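Local coordinates for aluminum resistance protein (Clostridium novyi, PDB 3I16) that is probably a pyridoxal-5'-phosphate-dependent carbon-sulfur lyase of the methionine gamma-lyase family and may be involved in aluminium resistance, at residues 118-123 with 149-154; 310-315 with 333-338; 17-22 with 421-426. All coordinates share one frame; numbering follows the deposited sequence.

Contact 1: 118-123 with 149-154; sequences MLSVCG and INYKQV
The ring of Tyr151 lies against Met118 and Ser120, two residues apart on the neighbouring strand. Its CD1 is 3.9 Å from CG of Met118, a selenomethionine, and its CE1 is 3.4 Å from Ser120 OG; both approach the rim of the ring near its plane. A chi1 of 172°, which turns CG away from the backbone N, runs the phenol along the strand, and its OH reaches Gln153 OE1 in a 2.7 Å hydrogen bond in the ring plane, which fixes the hydroxyl end of the tyrosine. Strands 118-120 and 150-153 form a parallel ladder from Met118 N to Asn150 O up to Val154 N to Ser120 O at 2.8 Å. Gly123 N then bonds Val154 O over 3.1 Å and pins the loop that follows strand 117-120, where Cys122 lies about 9 Å from the bound cofactor, to the end of its neighbour. Leu119 CD1 meets Val154 CG2 at 3.8 Å on the other face, beneath helix 164-173. With helix 129-133 the strands make a beta-alpha-beta crossover of the mixed sheet. On 150-153, the outermost strand within this chain, the Tyr151-Gln153 bond and the Lys152-Asp174 salt bridge imply that polar side chains reinforce the backbone ladder.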
loop_
_atom_site.group_PDB
_atom_site.type_symbol
_atom_site.label_atom_id
_atom_site.label_comp_id
_atom_site.label_asym_id
_atom_site.label_seq_id
_atom_site.Cartn_x
_atom_site.Cartn_y
_atom_site.Cartn_z
HETATM N N MSE B 118 36.129 -14.626 13.490
HETATM C CA MSE B 118 35.002 -14.408 14.390
HETATM C C MSE B 118 34.970 -15.595 15.333
HETATM O O MSE B 118 35.390 -16.712 14.963
HETATM C CB MSE B 118 33.663 -14.271 13.649
HETATM C CG MSE B 118 33.163 -15.550 12.983
HETATM SE SE MSE B 118 31.386 -15.367 12.230
HETATM C CE MSE B 118 30.376 -15.268 13.819
ATOM N N LEU B 119 34.456 -15.352 16.541
ATOM C CA LEU B 119 34.357 -16.370 17.571
ATOM C C LEU B 119 32.946 -16.444 18.158
ATOM O O LEU B 119 32.496 -15.512 18.819
ATOM C CB LEU B 119 35.355 -16.081 18.708
ATOM C CG LEU B 119 35.358 -17.066 19.882
ATOM C CD1 LEU B 119 35.802 -18.490 19.453
ATOM C CD2 LEU B 119 36.234 -16.541 21.048
ATOM N N SER B 120 32.266 -17.558 17.916
ATOM C CA SER B 120 30.948 -17.801 18.497
ATOM C C SER B 120 31.155 -18.431 19.848
ATOM O O SER B 120 31.796 -19.474 19.954
ATOM C CB SER B 120 30.113 -18.712 17.606
ATOM O OG SER B 120 29.735 -17.969 16.480
ATOM N N VAL B 121 30.593 -17.808 20.878
ATOM C CA VAL B 121 30.814 -18.229 22.261
ATOM C C VAL B 121 29.655 -18.997 22.913
ATOM O O VAL B 121 29.784 -19.461 24.058
ATOM C CB VAL B 121 31.272 -17.017 23.123
ATOM C CG1 VAL B 121 32.592 -16.469 22.558
ATOM C CG2 VAL B 121 30.205 -15.926 23.180
ATOM N N CYS B 122 28.554 -19.177 22.183
ATOM C CA CYS B 122 27.402 -19.948 22.684
ATOM C C CYS B 122 27.258 -21.272 21.962
ATOM O O CYS B 122 26.145 -21.764 21.756
ATOM C CB CYS B 122 26.114 -19.133 22.558
ATOM S SG CYS B 122 26.249 -17.576 23.506
ATOM N N GLY B 123 28.383 -21.866 21.595
ATOM C CA GLY B 123 28.358 -23.090 20.839
ATOM C C GLY B 123 28.012 -22.796 19.383
ATOM O O GLY B 123 28.083 -21.639 18.918
ATOM N N ILE B 149 37.461 -14.941 5.768
ATOM C CA ILE B 149 37.106 -14.641 7.157
ATOM C C ILE B 149 36.938 -15.974 7.887
ATOM O O ILE B 149 36.130 -16.818 7.470
ATOM C CB ILE B 149 35.833 -13.803 7.238
ATOM C CG1 ILE B 149 36.023 -12.479 6.480
ATOM C CG2 ILE B 149 35.470 -13.536 8.676
ATOM C CD1 ILE B 149 34.769 -11.759 6.211
ATOM N N ASN B 150 37.706 -16.156 8.972
ATOM C CA ASN B 150 37.746 -17.419 9.689
ATOM C C ASN B 150 36.725 -17.475 10.812
ATOM O O ASN B 150 36.234 -16.444 11.282
ATOM C CB ASN B 150 39.136 -17.622 10.255
ATOM C CG ASN B 150 40.210 -17.476 9.202
ATOM O OD1 ASN B 150 40.247 -18.236 8.229
ATOM N ND2 ASN B 150 41.076 -16.489 9.378
ATOM N N TYR B 151 36.413 -18.696 11.219
ATOM C CA TYR B 151 35.440 -18.974 12.268
ATOM C C TYR B 151 36.021 -19.900 13.329
ATOM O O TYR B 151 36.643 -20.915 12.996
ATOM C CB TYR B 151 34.225 -19.681 11.650
ATOM C CG TYR B 151 33.234 -20.181 12.671
ATOM C CD1 TYR B 151 32.279 -19.328 13.207
ATOM C CD2 TYR B 151 33.254 -21.512 13.104
ATOM C CE1 TYR B 151 31.382 -19.760 14.162
ATOM C CE2 TYR B 151 32.337 -21.970 14.050
ATOM C CZ TYR B 151 31.411 -21.088 14.581
ATOM O OH TYR B 151 30.504 -21.503 15.511
ATOM N N LYS B 152 35.831 -19.525 14.592
ATOM C CA LYS B 152 36.152 -20.368 15.723
ATOM C C LYS B 152 34.937 -20.394 16.626
ATOM O O LYS B 152 34.067 -19.504 16.583
ATOM C CB LYS B 152 37.387 -19.911 16.476
ATOM C CG LYS B 152 38.686 -20.340 15.837
ATOM C CD LYS B 152 39.892 -19.903 16.655
ATOM C CE LYS B 152 41.176 -20.326 15.976
ATOM N NZ LYS B 152 42.350 -19.758 16.646
ATOM N N GLN B 153 34.871 -21.434 17.438
ATOM C CA GLN B 153 33.732 -21.656 18.303
ATOM C C GLN B 153 34.180 -22.111 19.677
ATOM O O GLN B 153 35.128 -22.862 19.789
ATOM C CB GLN B 153 32.873 -22.752 17.674
ATOM C CG GLN B 153 31.675 -23.217 18.469
ATOM C CD GLN B 153 30.870 -24.243 17.694
ATOM O OE1 GLN B 153 30.565 -24.041 16.519
ATOM N NE2 GLN B 153 30.510 -25.340 18.346
ATOM N N VAL B 154 33.512 -21.596 20.705
ATOM C CA VAL B 154 33.688 -22.037 22.060
ATOM C C VAL B 154 32.282 -22.418 22.531
ATOM O O VAL B 154 31.335 -21.626 22.433
ATOM C CB VAL B 154 34.316 -20.980 22.957
ATOM C CG1 VAL B 154 34.235 -21.427 24.422
ATOM C CG2 VAL B 154 35.761 -20.729 22.511
#

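Contact 2: 310-315 with 333-338; sequences LCSRIM and IIQSIK
Gln335 directs its CB from strand 335-338 toward helix segment 310-315, and the next atom, CG, lies 4.0 Å from Cys311 SG. There the chain bends (chi2 59°), which lays the amide alongside Ser312: CD is 3.5 Å from Ser312 CB, and OE1 comes within 3.3 Å of the same carbon. Neither polar atom of the amide bonds to the serine hydroxyl. OE1 accepts a hydrogen bond from Arg330, while NE2 is shared between Pro324 O and the backbone O of Ser336, the latter at 3.1 Å and 25° out of the amide plane. Ser312 OG also turns to Pro324 O, so the helix and the strand both bond to one carbonyl in the connection between them. These bonds fix the rotation of the buried amide.

Two residues along the strand, Ile337 points to the same side and supplies the apolar half of the contact. It is modelled in two conformers; in the one described its CD1 is 3.7 Å from Cys311 SG and 3.8 Å from CG of Met315, a selenomethionine, so its tip sits between residues one helical turn apart. The Met315 chain, bent at chi2 and chi3, crosses Ile337 at about a right angle and brings CE to 3.7 Å from Ile337 CG2. Val322 of the adjoining strand touches Ser312, Met315 and Gln335. The axes of helix segment 310-315 and strand 335-338 run 21° from parallel, 8.5 Å apart. This is helix-on-sheet packing of an alpha+beta kind, consistent with the smaller C-terminal domain of fold-type I pyridoxal-phosphate enzymes.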
loop_
_atom_site.group_PDB
_atom_site.type_symbol
_atom_site.label_atom_id
_atom_site.label_comp_id
_atom_site.label_asym_id
_atom_site.label_seq_id
_atom_site.Cartn_x
_atom_site.Cartn_y
_atom_site.Cartn_z
ATOM N N LEU B 310 2.569 -20.532 30.599
ATOM C CA LEU B 310 1.413 -21.422 30.710
ATOM C C LEU B 310 1.707 -22.772 30.021
ATOM O O LEU B 310 1.374 -23.815 30.545
ATOM C CB LEU B 310 0.186 -20.801 30.076
ATOM C CG LEU B 310 -1.018 -21.719 29.811
ATOM C CD1 LEU B 310 -1.586 -22.231 31.111
ATOM C CD2 LEU B 310 -2.068 -20.940 28.985
ATOM N N CYS B 311 2.270 -22.712 28.813
ATOM C CA CYS B 311 2.608 -23.917 28.076
ATOM C C CYS B 311 3.558 -24.754 28.926
ATOM O O CYS B 311 3.328 -25.926 29.099
ATOM C CB CYS B 311 3.257 -23.564 26.742
ATOM S SG CYS B 311 3.699 -25.034 25.772
ATOM N N SER B 312 4.594 -24.131 29.490
ATOM C CA SER B 312 5.542 -24.844 30.343
ATOM C C SER B 312 4.844 -25.625 31.463
ATOM O O SER B 312 5.047 -26.858 31.631
ATOM C CB SER B 312 6.532 -23.851 30.958
ATOM O OG SER B 312 7.450 -24.467 31.844
ATOM N N ARG B 313 4.026 -24.927 32.243
ATOM C CA ARG B 313 3.408 -25.575 33.393
ATOM C C ARG B 313 2.329 -26.595 32.994
ATOM O O ARG B 313 2.302 -27.673 33.541
ATOM C CB ARG B 313 2.854 -24.536 34.372
ATOM C CG ARG B 313 2.329 -25.118 35.680
ATOM C CD ARG B 313 3.356 -26.005 36.380
ATOM N NE ARG B 313 2.939 -26.281 37.740
ATOM C CZ ARG B 313 3.610 -27.008 38.625
ATOM N NH1 ARG B 313 4.784 -27.557 38.327
ATOM N NH2 ARG B 313 3.092 -27.165 39.844
ATOM N N ILE B 314 1.457 -26.269 32.041
ATOM C CA ILE B 314 0.408 -27.227 31.651
ATOM C C ILE B 314 0.999 -28.531 31.060
ATOM O O ILE B 314 0.515 -29.636 31.367
ATOM C CB ILE B 314 -0.665 -26.599 30.715
ATOM C CG1 ILE B 314 -1.984 -27.389 30.777
ATOM C CG2 ILE B 314 -0.169 -26.481 29.276
ATOM C CD1 ILE B 314 -3.131 -26.727 29.958
HETATM N N MSE B 315 2.074 -28.418 30.281
HETATM C CA MSE B 315 2.707 -29.613 29.665
HETATM C C MSE B 315 3.465 -30.405 30.713
HETATM O O MSE B 315 3.469 -31.663 30.698
HETATM C CB MSE B 315 3.636 -29.193 28.502
HETATM C CG MSE B 315 2.939 -28.445 27.387
HETATM SE SE MSE B 315 1.548 -29.463 26.561
HETATM C CE MSE B 315 2.656 -30.732 25.683
ATOM N N ILE B 333 11.101 -15.686 24.313
ATOM C CA ILE B 333 9.709 -16.128 24.400
ATOM C C ILE B 333 9.481 -17.600 24.070
ATOM O O ILE B 333 8.340 -18.043 23.990
ATOM C CB ILE B 333 8.767 -15.255 23.500
ATOM C CG1 ILE B 333 9.098 -15.394 22.006
ATOM C CG2 ILE B 333 8.820 -13.792 23.946
ATOM C CD1 ILE B 333 7.989 -14.882 21.079
ATOM N N ILE B 334 10.546 -18.365 23.882
ATOM C CA ILE B 334 10.383 -19.727 23.392
ATOM C C ILE B 334 10.180 -20.731 24.523
ATOM O O ILE B 334 10.809 -20.591 25.566
ATOM C CB ILE B 334 11.585 -20.153 22.516
ATOM C CG1 ILE B 334 11.729 -19.208 21.325
ATOM C CG2 ILE B 334 11.396 -21.581 22.002
ATOM C CD1 ILE B 334 12.894 -19.552 20.413
ATOM N N GLN B 335 9.264 -21.686 24.326
ATOM C CA GLN B 335 9.044 -22.777 25.258
ATOM C C GLN B 335 9.288 -24.085 24.537
ATOM O O GLN B 335 8.657 -24.318 23.505
ATOM C CB GLN B 335 7.610 -22.778 25.800
ATOM C CG GLN B 335 7.371 -23.896 26.786
ATOM C CD GLN B 335 8.321 -23.806 27.966
ATOM O OE1 GLN B 335 8.506 -22.727 28.527
ATOM N NE2 GLN B 335 8.913 -24.941 28.363
ATOM N N SER B 336 10.160 -24.942 25.082
ATOM C CA SER B 336 10.492 -26.235 24.488
ATOM C C SER B 336 9.788 -27.354 25.249
ATOM O O SER B 336 9.699 -27.281 26.484
ATOM C CB SER B 336 12.012 -26.478 24.535
ATOM O OG SER B 336 12.746 -25.365 24.030
ATOM N N ILE B 337 9.321 -28.371 24.514
ATOM C CA ILE B 337 8.634 -29.533 25.073
ATOM C C ILE B 337 9.266 -30.798 24.458
ATOM O O ILE B 337 9.248 -30.960 23.241
ATOM C CB ILE B 337 7.133 -29.528 24.688
ATOM C CG1 ILE B 337 6.493 -28.149 24.889
ATOM C CG2 ILE B 337 6.370 -30.602 25.432
ATOM C CD1 ILE B 337 5.135 -28.052 24.281
ATOM N N LYS B 338 9.815 -31.681 25.293
ATOM C CA LYS B 338 10.418 -32.921 24.838
ATOM C C LYS B 338 9.316 -33.965 24.872
ATOM O O LYS B 338 8.830 -34.335 25.942
ATOM C CB LYS B 338 11.596 -33.320 25.736
ATOM C CG LYS B 338 12.363 -34.567 25.272
ATOM C CD LYS B 338 13.651 -34.880 26.087
ATOM C CE LYS B 338 14.722 -33.779 25.933
ATOM N NZ LYS B 338 16.085 -34.146 26.453
#

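Contact 3: 17-22 with 421-426; sequences DRVLKL and ALSRIV
Leu422 O is gripped by two backbone donors, Val426 N at 2.8 Å and Ile425 N at 2.9 Å; they share this carbonyl near the chain end, and Val426 points toward helix 17-54. Val19 packs against Leu422, Ser423 and Val426. Ser423 OG sits against the branch of Val19, with CG1 and CG2 each 3.5 Å away, while Val19 CG2 also lies 4.0 Å from Leu422 CG and 3.6 Å from Val426 O. That hydroxyl is hydrogen-bonded to Leu419 O, one turn back along its own helix, and Val426 O accepts a bond from Asn16 ND2, so the polar atoms facing the valine have partners. Arg18 is extended from CG to NE, and its aliphatic part crosses Val426 at about a right angle, Arg18 CD reaching Val426 CG1 at 3.8 Å. Leu22 CD1 completes the patch against Leu422 CD2 at 4.1 Å. The short helical segments are inclined at 131°, with axes 9.6 Å apart, and meet mainly through apolar side chains, with Ser423 OG and Val426 O facing Val19. Leu22 and Leu422 also rest on helix 287-318, and Ala421 packs on helix 342-354, so the start of helix 17-54 and the C-terminal part of helix 411-425 meet beside two further helices.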
loop_
_atom_site.group_PDB
_atom_site.type_symbol
_atom_site.label_atom_id
_atom_site.label_comp_id
_atom_site.label_asym_id
_atom_site.label_seq_id
_atom_site.Cartn_x
_atom_site.Cartn_y
_atom_site.Cartn_z
ATOM N N ASP B 17 -12.405 -32.381 29.631
ATOM C CA ASP B 17 -12.312 -31.942 31.028
ATOM C C ASP B 17 -10.930 -32.139 31.638
ATOM O O ASP B 17 -10.520 -31.367 32.470
ATOM C CB ASP B 17 -13.337 -32.688 31.881
ATOM C CG ASP B 17 -14.752 -32.284 31.562
ATOM O OD1 ASP B 17 -14.953 -31.134 31.096
ATOM O OD2 ASP B 17 -15.655 -33.118 31.789
ATOM N N ARG B 18 -10.219 -33.191 31.243
ATOM C CA ARG B 18 -8.869 -33.417 31.779
ATOM C C ARG B 18 -7.961 -32.255 31.419
ATOM O O ARG B 18 -7.196 -31.771 32.257
ATOM C CB ARG B 18 -8.311 -34.730 31.254
ATOM C CG ARG B 18 -6.891 -35.084 31.666
ATOM C CD ARG B 18 -6.625 -36.563 31.254
ATOM N NE ARG B 18 -5.468 -37.122 31.949
ATOM C CZ ARG B 18 -5.168 -38.427 32.027
ATOM N NH1 ARG B 18 -5.917 -39.361 31.446
ATOM N NH2 ARG B 18 -4.102 -38.807 32.716
ATOM N N VAL B 19 -8.050 -31.810 30.170
ATOM C CA VAL B 19 -7.248 -30.668 29.719
ATOM C C VAL B 19 -7.685 -29.367 30.396
ATOM O O VAL B 19 -6.836 -28.597 30.826
ATOM C CB VAL B 19 -7.229 -30.544 28.184
ATOM C CG1 VAL B 19 -6.662 -29.203 27.750
ATOM C CG2 VAL B 19 -6.404 -31.685 27.630
ATOM N N LEU B 20 -8.993 -29.159 30.550
ATOM C CA LEU B 20 -9.487 -27.950 31.220
ATOM C C LEU B 20 -9.009 -27.885 32.641
ATOM O O LEU B 20 -8.619 -26.816 33.093
ATOM C CB LEU B 20 -11.008 -27.839 31.171
ATOM C CG LEU B 20 -11.615 -27.551 29.798
ATOM C CD1 LEU B 20 -13.144 -27.743 29.821
ATOM C CD2 LEU B 20 -11.207 -26.130 29.307
ATOM N N LYS B 21 -9.027 -29.017 33.344
ATOM C CA LYS B 21 -8.562 -29.064 34.736
ATOM C C LYS B 21 -7.053 -28.849 34.829
ATOM O O LYS B 21 -6.570 -28.194 35.763
ATOM C CB LYS B 21 -9.003 -30.372 35.434
ATOM C CG LYS B 21 -8.411 -30.599 36.832
ATOM C CD LYS B 21 -9.102 -29.796 37.957
ATOM C CE LYS B 21 -10.417 -30.439 38.375
ATOM N N LEU B 22 -6.304 -29.414 33.885
ATOM C CA LEU B 22 -4.857 -29.177 33.818
ATOM C C LEU B 22 -4.615 -27.688 33.641
ATOM O O LEU B 22 -3.717 -27.140 34.277
ATOM C CB LEU B 22 -4.180 -29.954 32.680
ATOM C CG LEU B 22 -3.915 -31.438 32.911
ATOM C CD1 LEU B 22 -3.716 -32.108 31.552
ATOM C CD2 LEU B 22 -2.716 -31.646 33.855
ATOM N N ALA B 421 -4.260 -27.959 21.102
ATOM C CA ALA B 421 -3.138 -28.844 20.814
ATOM C C ALA B 421 -2.989 -29.962 21.854
ATOM O O ALA B 421 -2.898 -31.144 21.506
ATOM C CB ALA B 421 -1.834 -28.025 20.693
ATOM N N LEU B 422 -3.008 -29.606 23.129
ATOM C CA LEU B 422 -2.895 -30.618 24.166
ATOM C C LEU B 422 -4.042 -31.597 24.128
ATOM O O LEU B 422 -3.846 -32.798 24.404
ATOM C CB LEU B 422 -2.772 -29.979 25.568
ATOM C CG LEU B 422 -2.580 -30.940 26.749
ATOM C CD1 LEU B 422 -1.333 -31.773 26.593
ATOM C CD2 LEU B 422 -2.534 -30.154 28.090
ATOM N N SER B 423 -5.245 -31.127 23.810
ATOM C CA SER B 423 -6.410 -32.026 23.765
ATOM C C SER B 423 -6.258 -33.116 22.690
ATOM O O SER B 423 -6.860 -34.184 22.813
ATOM C CB SER B 423 -7.720 -31.257 23.589
ATOM O OG SER B 423 -7.990 -30.438 24.742
ATOM N N ARG B 424 -5.482 -32.849 21.646
ATOM C CA ARG B 424 -5.203 -33.901 20.648
ATOM C C ARG B 424 -4.355 -35.024 21.217
ATOM O O ARG B 424 -4.458 -36.145 20.744
ATOM C CB ARG B 424 -4.463 -33.380 19.431
ATOM C CG ARG B 424 -5.259 -32.506 18.526
ATOM C CD ARG B 424 -4.350 -31.901 17.467
ATOM N NE ARG B 424 -3.995 -32.750 16.321
ATOM C CZ ARG B 424 -4.501 -32.637 15.083
ATOM N NH1 ARG B 424 -5.441 -31.742 14.783
ATOM N NH2 ARG B 424 -4.062 -33.431 14.109
ATOM N N ILE B 425 -3.528 -34.749 22.225
ATOM C CA ILE B 425 -2.642 -35.791 22.768
ATOM C C ILE B 425 -2.973 -36.266 24.191
ATOM O O ILE B 425 -2.479 -37.305 24.619
ATOM C CB ILE B 425 -1.135 -35.370 22.619
ATOM C CG1 ILE B 425 -0.723 -34.237 23.558
ATOM C CG2 ILE B 425 -0.836 -34.903 21.199
ATOM C CD1 ILE B 425 0.690 -33.755 23.260
ATOM N N VAL B 426 -3.807 -35.531 24.927
ATOM C CA VAL B 426 -4.197 -35.919 26.285
ATOM C C VAL B 426 -5.723 -35.899 26.360
ATOM O O VAL B 426 -6.358 -34.922 25.948
ATOM C CB VAL B 426 -3.565 -34.994 27.347
ATOM C CG1 VAL B 426 -4.131 -35.300 28.746
ATOM C CG2 VAL B 426 -2.050 -35.150 27.325
#

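Contacts 2 and 3 are neighbours, their centres about 14 Å apart, whereas contact 1 lies about 30 Å from contact 2 and about 43 Å from contact 3, centre to centre. Helix 287-318 joins the nearer pair: Met315 SE packs on Leu422 CD1 at 3.7 Å, and Ile314 fits against Leu22 and Leu422. Contact 1 belongs to the mixed seven-stranded sheet, while contact 2 lies on the six-stranded antiparallel sheet. Along the chain contact 1 closes before contact 2 opens, and both are nested in the loop closed by contact 3. Regions near both ends of the chain thus meet on the side with the antiparallel sheet, and the cofactor lies nearer contacts 1 and 2.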